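EAL domain protein (Vibrio cholerae serotype O1, PDB 6IJ2) degrades the cyclic dinucleotides c-di-GMP and cGAMP as a standalone EAL-domain phosphodiesterase and binds the linear dinucleotide 5'-pGpG. Local coordinates at residues Ser165-Leu170 against Leu202-Asp207; Glu136-Ile141 against Ala171-Asn176; Arg109-Ala114 against Leu151-Ala156. The protein carries 1 engineered substitution. All coordinates share one frame; numbering follows the deposited sequence.

Contact 1. Residues Ser165-Leu170 against Leu202-Asp207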
# COMPACT_ATOMS: atom_id res chain seq x y z
N SER A 165 -0.89 -1.50 -2.00
CA SER A 165 0.44 -0.95 -1.76
C SER A 165 1.03 -0.39 -3.05
O SER A 165 1.31 -1.15 -3.98
CB SER A 165 1.38 -2.02 -1.18
OG SER A 165 2.72 -1.52 -1.14
N GLY A 166 1.22 0.93 -3.08
CA GLY A 166 1.87 1.55 -4.22
C GLY A 166 3.36 1.29 -4.26
O GLY A 166 3.95 1.24 -5.34
N LEU A 167 4.00 1.12 -3.09
CA LEU A 167 5.42 0.79 -3.11
C LEU A 167 5.65 -0.57 -3.73
O LEU A 167 6.68 -0.79 -4.38
CB LEU A 167 6.01 0.85 -1.69
CG LEU A 167 6.18 2.28 -1.17
CD1 LEU A 167 6.75 2.26 0.25
CD2 LEU A 167 7.05 3.13 -2.11
N ASN A 168 4.70 -1.49 -3.55
CA ASN A 168 4.78 -2.80 -4.20
C ASN A 168 4.89 -2.65 -5.71
O ASN A 168 5.60 -3.42 -6.38
CB ASN A 168 3.53 -3.61 -3.81
CG ASN A 168 3.60 -5.05 -4.25
OD1 ASN A 168 4.67 -5.65 -4.36
ND2 ASN A 168 2.43 -5.64 -4.48
N LEU A 169 4.19 -1.68 -6.27
CA LEU A 169 4.26 -1.46 -7.72
C LEU A 169 5.58 -0.82 -8.10
O LEU A 169 6.30 -1.33 -8.98
CB LEU A 169 3.08 -0.60 -8.15
CG LEU A 169 1.71 -1.22 -7.88
CD1 LEU A 169 0.60 -0.32 -8.39
CD2 LEU A 169 1.62 -2.59 -8.53
N LEU A 170 5.93 0.29 -7.44
CA LEU A 170 7.11 1.08 -7.81
C LEU A 170 8.41 0.28 -7.73
O LEU A 170 9.39 0.66 -8.38
CB LEU A 170 7.24 2.30 -6.90
CG LEU A 170 6.17 3.35 -7.08
CD1 LEU A 170 6.41 4.50 -6.12
CD2 LEU A 170 6.24 3.82 -8.51
N LEU A 202 8.70 12.23 -1.75
CA LEU A 202 9.10 13.09 -2.87
C LEU A 202 10.55 12.84 -3.26
O LEU A 202 10.90 12.85 -4.45
CB LEU A 202 8.90 14.56 -2.52
CG LEU A 202 7.43 14.99 -2.44
CD1 LEU A 202 7.35 16.38 -1.82
CD2 LEU A 202 6.78 15.00 -3.82
N LYS A 203 11.41 12.59 -2.27
CA LYS A 203 12.79 12.19 -2.55
C LYS A 203 12.83 10.84 -3.25
O LYS A 203 13.61 10.65 -4.19
CB LYS A 203 13.60 12.17 -1.24
CG LYS A 203 13.61 13.53 -0.52
CD LYS A 203 14.18 13.45 0.90
CE LYS A 203 15.68 13.37 0.87
NZ LYS A 203 16.27 14.59 0.25
N LEU A 204 12.02 9.89 -2.80
CA LEU A 204 11.91 8.62 -3.51
C LEU A 204 11.46 8.82 -4.96
O LEU A 204 12.03 8.22 -5.88
CB LEU A 204 10.96 7.70 -2.75
CG LEU A 204 10.61 6.43 -3.52
CD1 LEU A 204 11.89 5.70 -3.89
CD2 LEU A 204 9.71 5.56 -2.67
N PHE A 205 10.43 9.63 -5.19
CA PHE A 205 9.94 9.83 -6.56
C PHE A 205 11.02 10.41 -7.46
O PHE A 205 11.17 9.99 -8.61
CB PHE A 205 8.72 10.74 -6.56
CG PHE A 205 7.54 10.19 -5.81
CD1 PHE A 205 7.33 8.82 -5.73
CD2 PHE A 205 6.65 11.04 -5.19
CE1 PHE A 205 6.24 8.31 -5.03
CE2 PHE A 205 5.56 10.54 -4.49
CZ PHE A 205 5.36 9.17 -4.41
N SER A 206 11.78 11.38 -6.95
CA SER A 206 12.87 11.94 -7.74
C SER A 206 13.91 10.88 -8.08
O SER A 206 14.37 10.80 -9.23
CB SER A 206 13.52 13.10 -6.98
OG SER A 206 14.52 13.71 -7.78
N ASP A 207 14.28 10.04 -7.10
CA ASP A 207 15.26 8.98 -7.34
C ASP A 207 14.80 8.03 -8.43
O ASP A 207 15.63 7.45 -9.14
CB ASP A 207 15.50 8.18 -6.05
CG ASP A 207 16.27 8.96 -4.99
OD1 ASP A 207 16.70 10.10 -5.25
OD2 ASP A 207 16.44 8.41 -3.87
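The helix that carries Leu167 and Leu170 against Leu204 and Phe205 is capped at its start by Ser165, whose OG accepts from Asn168 N at 3.1 Å, with an N-H...O angle of 153°. Ser165 is thus the N-cap, and its hydroxyl binds a backbone N-H of the first helical turn. Asn168 is fixed from its other end as well, since its ND2 donates to Val135 O.

The contact itself is apolar and small, made by four buried side chains, two methyls meeting and a third methyl at a ring edge. The CB of Leu167 is not aimed at the other helix, yet its CD2 methyl comes to Leu204, with Leu167 CD2 and Leu204 CD2 meeting at 3.6 Å. Leu204 holds CG opposite its own backbone N (chi1 171°), and this extends the branch toward helix 166-170. In the barrel-like EAL fold the contact joins the short helix 166-170 to helix 192-207 over strands 154-160, 177-180 and 211-214. One turn further on, Leu170 CD1 comes in at the edge of the Phe205 ring, near its plane, 4.0 Å from Phe205 CE1, the two side chains lying at about a right angle.

Phe160 of strand 154-160 stacks edge-to-face with Phe205, and Val178 touches both Leu170 and Phe205. Asp207 OD2 turns instead to Asn200 ND2 of the second subunit, on which Lys203 also packs.

Contact 2. Residues Glu136-Ile141 against Ala171-Asn176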
# COMPACT_ATOMS: atom_id res chain seq x y z
N GLU A 136 -0.02 -9.92 -5.97
CA GLU A 136 0.99 -10.92 -5.63
C GLU A 136 2.00 -11.08 -6.76
O GLU A 136 3.21 -11.06 -6.52
CB GLU A 136 0.33 -12.26 -5.29
CG GLU A 136 -0.60 -12.21 -4.08
CD GLU A 136 -1.24 -13.55 -3.77
OE1 GLU A 136 -1.09 -14.50 -4.56
OE2 GLU A 136 -1.91 -13.65 -2.72
N ASP A 137 1.51 -11.22 -7.99
CA ASP A 137 2.36 -11.27 -9.18
C ASP A 137 2.25 -9.91 -9.87
O ASP A 137 1.26 -9.62 -10.54
CB ASP A 137 1.95 -12.41 -10.10
CG ASP A 137 2.91 -12.60 -11.27
OD1 ASP A 137 3.87 -11.81 -11.38
OD2 ASP A 137 2.71 -13.54 -12.06
N VAL A 138 3.28 -9.09 -9.71
CA VAL A 138 3.29 -7.75 -10.29
C VAL A 138 3.45 -7.77 -11.80
O VAL A 138 3.22 -6.74 -12.45
CB VAL A 138 4.42 -6.93 -9.63
CG1 VAL A 138 5.77 -7.29 -10.23
CG2 VAL A 138 4.14 -5.43 -9.73
N ASN A 139 3.80 -8.91 -12.39
CA ASN A 139 4.08 -8.96 -13.82
C ASN A 139 2.85 -8.62 -14.67
O ASN A 139 3.00 -8.08 -15.77
CB ASN A 139 4.61 -10.34 -14.21
CG ASN A 139 6.11 -10.45 -14.05
OD1 ASN A 139 6.81 -9.44 -13.89
ND2 ASN A 139 6.63 -11.67 -14.09
N HIS A 140 1.65 -8.93 -14.18
CA HIS A 140 0.46 -8.68 -14.99
C HIS A 140 0.23 -7.19 -15.18
O HIS A 140 0.08 -6.71 -16.31
CB HIS A 140 -0.76 -9.34 -14.34
CG HIS A 140 -1.98 -9.35 -15.20
ND1 HIS A 140 -2.74 -8.22 -15.42
CD2 HIS A 140 -2.56 -10.34 -15.92
CE1 HIS A 140 -3.74 -8.52 -16.23
NE2 HIS A 140 -3.66 -9.79 -16.54
N ILE A 141 0.21 -6.43 -14.08
CA ILE A 141 -0.01 -4.99 -14.20
C ILE A 141 1.22 -4.31 -14.80
O ILE A 141 1.09 -3.32 -15.53
CB ILE A 141 -0.39 -4.41 -12.82
CG1 ILE A 141 -0.76 -2.94 -12.93
CG2 ILE A 141 0.73 -4.63 -11.81
CD1 ILE A 141 -2.17 -2.65 -12.47
N ALA A 171 8.44 -0.78 -6.92
CA ALA A 171 9.65 -1.60 -6.82
C ALA A 171 9.97 -2.29 -8.14
O ALA A 171 11.14 -2.56 -8.43
CB ALA A 171 9.51 -2.63 -5.69
N ASP A 172 8.95 -2.58 -8.95
CA ASP A 172 9.17 -3.38 -10.15
C ASP A 172 8.94 -2.63 -11.46
O ASP A 172 9.39 -3.11 -12.50
CB ASP A 172 8.29 -4.63 -10.11
CG ASP A 172 8.78 -5.66 -9.10
OD1 ASP A 172 10.01 -5.92 -9.08
OD2 ASP A 172 7.96 -6.20 -8.33
N PHE A 173 8.26 -1.49 -11.44
CA PHE A 173 8.15 -0.66 -12.63
C PHE A 173 7.85 0.78 -12.22
O PHE A 173 7.37 1.04 -11.12
CB PHE A 173 7.06 -1.17 -13.60
CG PHE A 173 5.67 -1.09 -13.05
CD1 PHE A 173 5.16 -2.12 -12.26
CD2 PHE A 173 4.86 0.01 -13.33
CE1 PHE A 173 3.88 -2.05 -11.77
CE2 PHE A 173 3.58 0.08 -12.83
CZ PHE A 173 3.09 -0.95 -12.05
N GLN A 174 8.12 1.71 -13.13
CA GLN A 174 7.84 3.10 -12.80
C GLN A 174 6.99 3.72 -13.90
O GLN A 174 7.22 3.49 -15.08
CB GLN A 174 9.12 3.89 -12.58
CG GLN A 174 9.95 3.41 -11.40
CD GLN A 174 10.76 2.16 -11.71
OE1 GLN A 174 11.47 2.09 -12.72
NE2 GLN A 174 10.65 1.14 -10.84
N THR A 175 5.98 4.47 -13.48
CA THR A 175 5.16 5.25 -14.39
C THR A 175 5.76 6.64 -14.58
O THR A 175 6.72 7.03 -13.90
CB THR A 175 3.74 5.35 -13.84
OG1 THR A 175 3.83 5.67 -12.44
CG2 THR A 175 3.05 4.00 -13.97
N ASN A 176 5.19 7.39 -15.53
CA ASN A 176 5.59 8.79 -15.70
C ASN A 176 5.24 9.62 -14.47
O ASN A 176 6.03 10.46 -14.03
CB ASN A 176 4.89 9.38 -16.92
CG ASN A 176 5.23 8.64 -18.17
OD1 ASN A 176 4.41 7.90 -18.72
ND2 ASN A 176 6.47 8.80 -18.62
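Val138 faces Asp172 and Phe173 with every atom of its side chain. Its CB points toward the other segment and lies 3.8 Å from Asp172 OD2. The two methyls follow. CG1 is flanked by N and C of the backbone (chi1 79°) and closes on the carboxylate, with Val138 CG1 3.1 Å from Asp172 OD2, a tight contact that, as modelled, is not a hydrogen bond. The same methyl also lies against the stem of the aspartate, 3.7 Å from Asp172 CB. The second methyl stays near the carboxylate, but its closest neighbour is the edge of the aromatic ring, near its plane, with Val138 CG2 at 4.0 Å from Phe173 CE1.

Ile141, one turn later, brings its CG2 to the same ring atom, so that Phe173 CE1 is met by both branched residues. The polar end of Asp172 has its stronger partner elsewhere: OD1 forms a salt bridge with Arg194 NH2 of the second subunit, which probably favours the charged carboxylate. Just before Val138, Asp137 OD1 accepts from Asn139 N from above the carboxylate plane, a capping bond at the turn into helix 139-151. With Phe173 also on Lys142, Val145 and Glu146, the loop leading from helix 166-170 to strand 177-180 packs on the first turns of helix 139-151 in the EAL barrel, the loop itself forming part of the interface to the second subunit.

Contact 3. Residues Arg109-Ala114 against Leu151-Ala156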
# COMPACT_ATOMS: atom_id res chain seq x y z
N ARG A 109 -6.55 -1.23 -30.07
CA ARG A 109 -6.76 -0.58 -31.37
C ARG A 109 -7.98 0.33 -31.35
O ARG A 109 -8.00 1.36 -32.03
CB ARG A 109 -6.87 -1.64 -32.47
CG ARG A 109 -5.53 -2.23 -32.88
CD ARG A 109 -5.35 -2.17 -34.39
NE ARG A 109 -6.33 -2.99 -35.09
CZ ARG A 109 -6.15 -4.27 -35.40
NH1 ARG A 109 -5.02 -4.88 -35.07
NH2 ARG A 109 -7.09 -4.94 -36.04
N THR A 110 -9.00 -0.02 -30.56
CA THR A 110 -10.16 0.86 -30.43
C THR A 110 -9.77 2.21 -29.84
O THR A 110 -10.35 3.24 -30.20
CB THR A 110 -11.25 0.20 -29.59
OG1 THR A 110 -10.65 -0.41 -28.43
CG2 THR A 110 -11.98 -0.86 -30.38
N THR A 111 -8.78 2.22 -28.95
CA THR A 111 -8.25 3.47 -28.41
C THR A 111 -7.45 4.22 -29.48
O THR A 111 -7.68 5.41 -29.71
CB THR A 111 -7.39 3.18 -27.18
OG1 THR A 111 -8.19 2.55 -26.17
CG2 THR A 111 -6.78 4.46 -26.61
N LEU A 112 -6.52 3.52 -30.13
CA LEU A 112 -5.70 4.16 -31.16
C LEU A 112 -6.56 4.74 -32.27
O LEU A 112 -6.30 5.85 -32.75
CB LEU A 112 -4.70 3.15 -31.73
CG LEU A 112 -3.82 2.40 -30.73
CD1 LEU A 112 -2.98 1.36 -31.47
CD2 LEU A 112 -2.93 3.37 -29.97
N GLU A 113 -7.58 4.00 -32.70
CA GLU A 113 -8.45 4.47 -33.76
C GLU A 113 -9.26 5.68 -33.32
O GLU A 113 -9.48 6.62 -34.10
CB GLU A 113 -9.38 3.35 -34.23
CG GLU A 113 -8.64 2.19 -34.89
CD GLU A 113 -9.57 1.08 -35.34
OE1 GLU A 113 -9.19 0.33 -36.27
OE2 GLU A 113 -10.67 0.95 -34.77
N ALA A 114 -9.71 5.69 -32.07
CA ALA A 114 -10.43 6.86 -31.56
C ALA A 114 -9.54 8.09 -31.55
O ALA A 114 -9.94 9.16 -32.01
CB ALA A 114 -10.97 6.57 -30.16
N LEU A 151 3.69 2.12 -26.69
CA LEU A 151 2.84 2.71 -27.72
C LEU A 151 2.87 4.23 -27.72
O LEU A 151 2.37 4.84 -28.67
CB LEU A 151 1.40 2.23 -27.57
CG LEU A 151 1.15 0.74 -27.77
CD1 LEU A 151 -0.34 0.45 -27.78
CD2 LEU A 151 1.79 0.26 -29.06
N GLY A 152 3.42 4.86 -26.68
CA GLY A 152 3.50 6.30 -26.59
C GLY A 152 2.62 6.94 -25.54
O GLY A 152 2.73 8.15 -25.33
N PHE A 153 1.77 6.17 -24.87
CA PHE A 153 0.92 6.72 -23.82
C PHE A 153 1.74 7.18 -22.62
O PHE A 153 2.80 6.63 -22.32
CB PHE A 153 -0.10 5.67 -23.35
CG PHE A 153 -1.12 5.34 -24.39
CD1 PHE A 153 -2.12 6.25 -24.70
CD2 PHE A 153 -1.08 4.14 -25.07
CE1 PHE A 153 -3.07 5.97 -25.66
CE2 PHE A 153 -2.02 3.85 -26.05
CZ PHE A 153 -3.02 4.76 -26.34
N GLN A 154 1.24 8.21 -21.94
CA GLN A 154 1.71 8.52 -20.60
C GLN A 154 0.99 7.61 -19.60
O GLN A 154 -0.12 7.14 -19.87
CB GLN A 154 1.46 9.99 -20.27
CG GLN A 154 2.32 10.96 -21.08
CD GLN A 154 3.78 10.92 -20.66
OE1 GLN A 154 4.11 11.19 -19.50
NE2 GLN A 154 4.65 10.57 -21.59
N THR A 155 1.65 7.33 -18.48
CA THR A 155 1.10 6.43 -17.46
C THR A 155 1.26 7.04 -16.08
O THR A 155 2.21 7.78 -15.81
CB THR A 155 1.79 5.06 -17.46
OG1 THR A 155 3.16 5.22 -17.10
CG2 THR A 155 1.69 4.43 -18.87
N ALA A 156 0.33 6.67 -15.19
CA ALA A 156 0.34 7.13 -13.80
C ALA A 156 -0.14 6.04 -12.87
O ALA A 156 -1.07 5.30 -13.21
CB ALA A 156 -0.54 8.37 -13.60
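Thr111 reaches across to Phe153 with its methyl, while its hydroxyl turns elsewhere. Its CB points toward the 151-156 segment, and its CG2, placed opposite the backbone N, lies 3.8 Å from Phe153 CZ and 4.1 Å from Phe153 CE1. OG1, beside the backbone N at chi1 -61°, hydrogen-bonds to Arg76 NH1. The threonine is therefore split between an apolar and a polar neighbour, and the arginine bond is consistent with fixing the rotation that leaves the methyl on the aromatic ring.

Leu112 follows. Its CB does not aim straight at the other segment, but the CD2 branch bends over to it, with Leu112 CD2 at 3.9 Å from Phe153 CZ. The same methyl has CE2 as its next nearest ring atom, whereas the threonine methyl has CE1, so the two meet the tip of the ring around the shared CZ. Both approach obliquely. Leu112 CD2 also comes to 4.5 Å from Leu151 CD1, a looser touch between two partly exposed leucines. Further along, the helical turn is tied by Glu113 N to Arg109 O at 2.8 Å, and by Ala114 N to Thr110 O.

The opposing segment changes direction at Gly152, whose positive phi (111°) belongs to the Schellman motif ending helix 139-151; Phe153 comes next and turns its ring toward helix 109-117. That ring also meets Phe127 edge-to-face and packs on Tyr148, Ile122 and Ile125. Helix 109-117 thus lies on the outside of the barrel, with helix 68-85 reached through Thr110 and Thr111, while the ring of Phe153 lies between it, strand 125-129 and the junction of helix 139-151 with strand 154-160, the last three forming one beta-alpha-beta crossover.

How the contacts relate
Contacts 1 and 2 adjoin, their centres 11 Å apart, and meet through Leu169, whose CD2 lies 4.0 Å from both Ile141 CG2 and Val138 CG2; both also reach the second subunit. Contact 3 stands apart from contact 1 by 24 Å between centres, but joins contact 2 through Asn176, where OD1 is 2.8 Å from Thr155 N, a probable hydrogen bond. None of the three touches the bound nucleotide: their nearest atoms are about 13, 12 and 10 Å away. Contacts 1 and 3 flank the run that includes the calcium ligands Asp158, Asp159, Ser162 and Tyr164, and the Leu167 side chain is about 8 Å from a calcium ion.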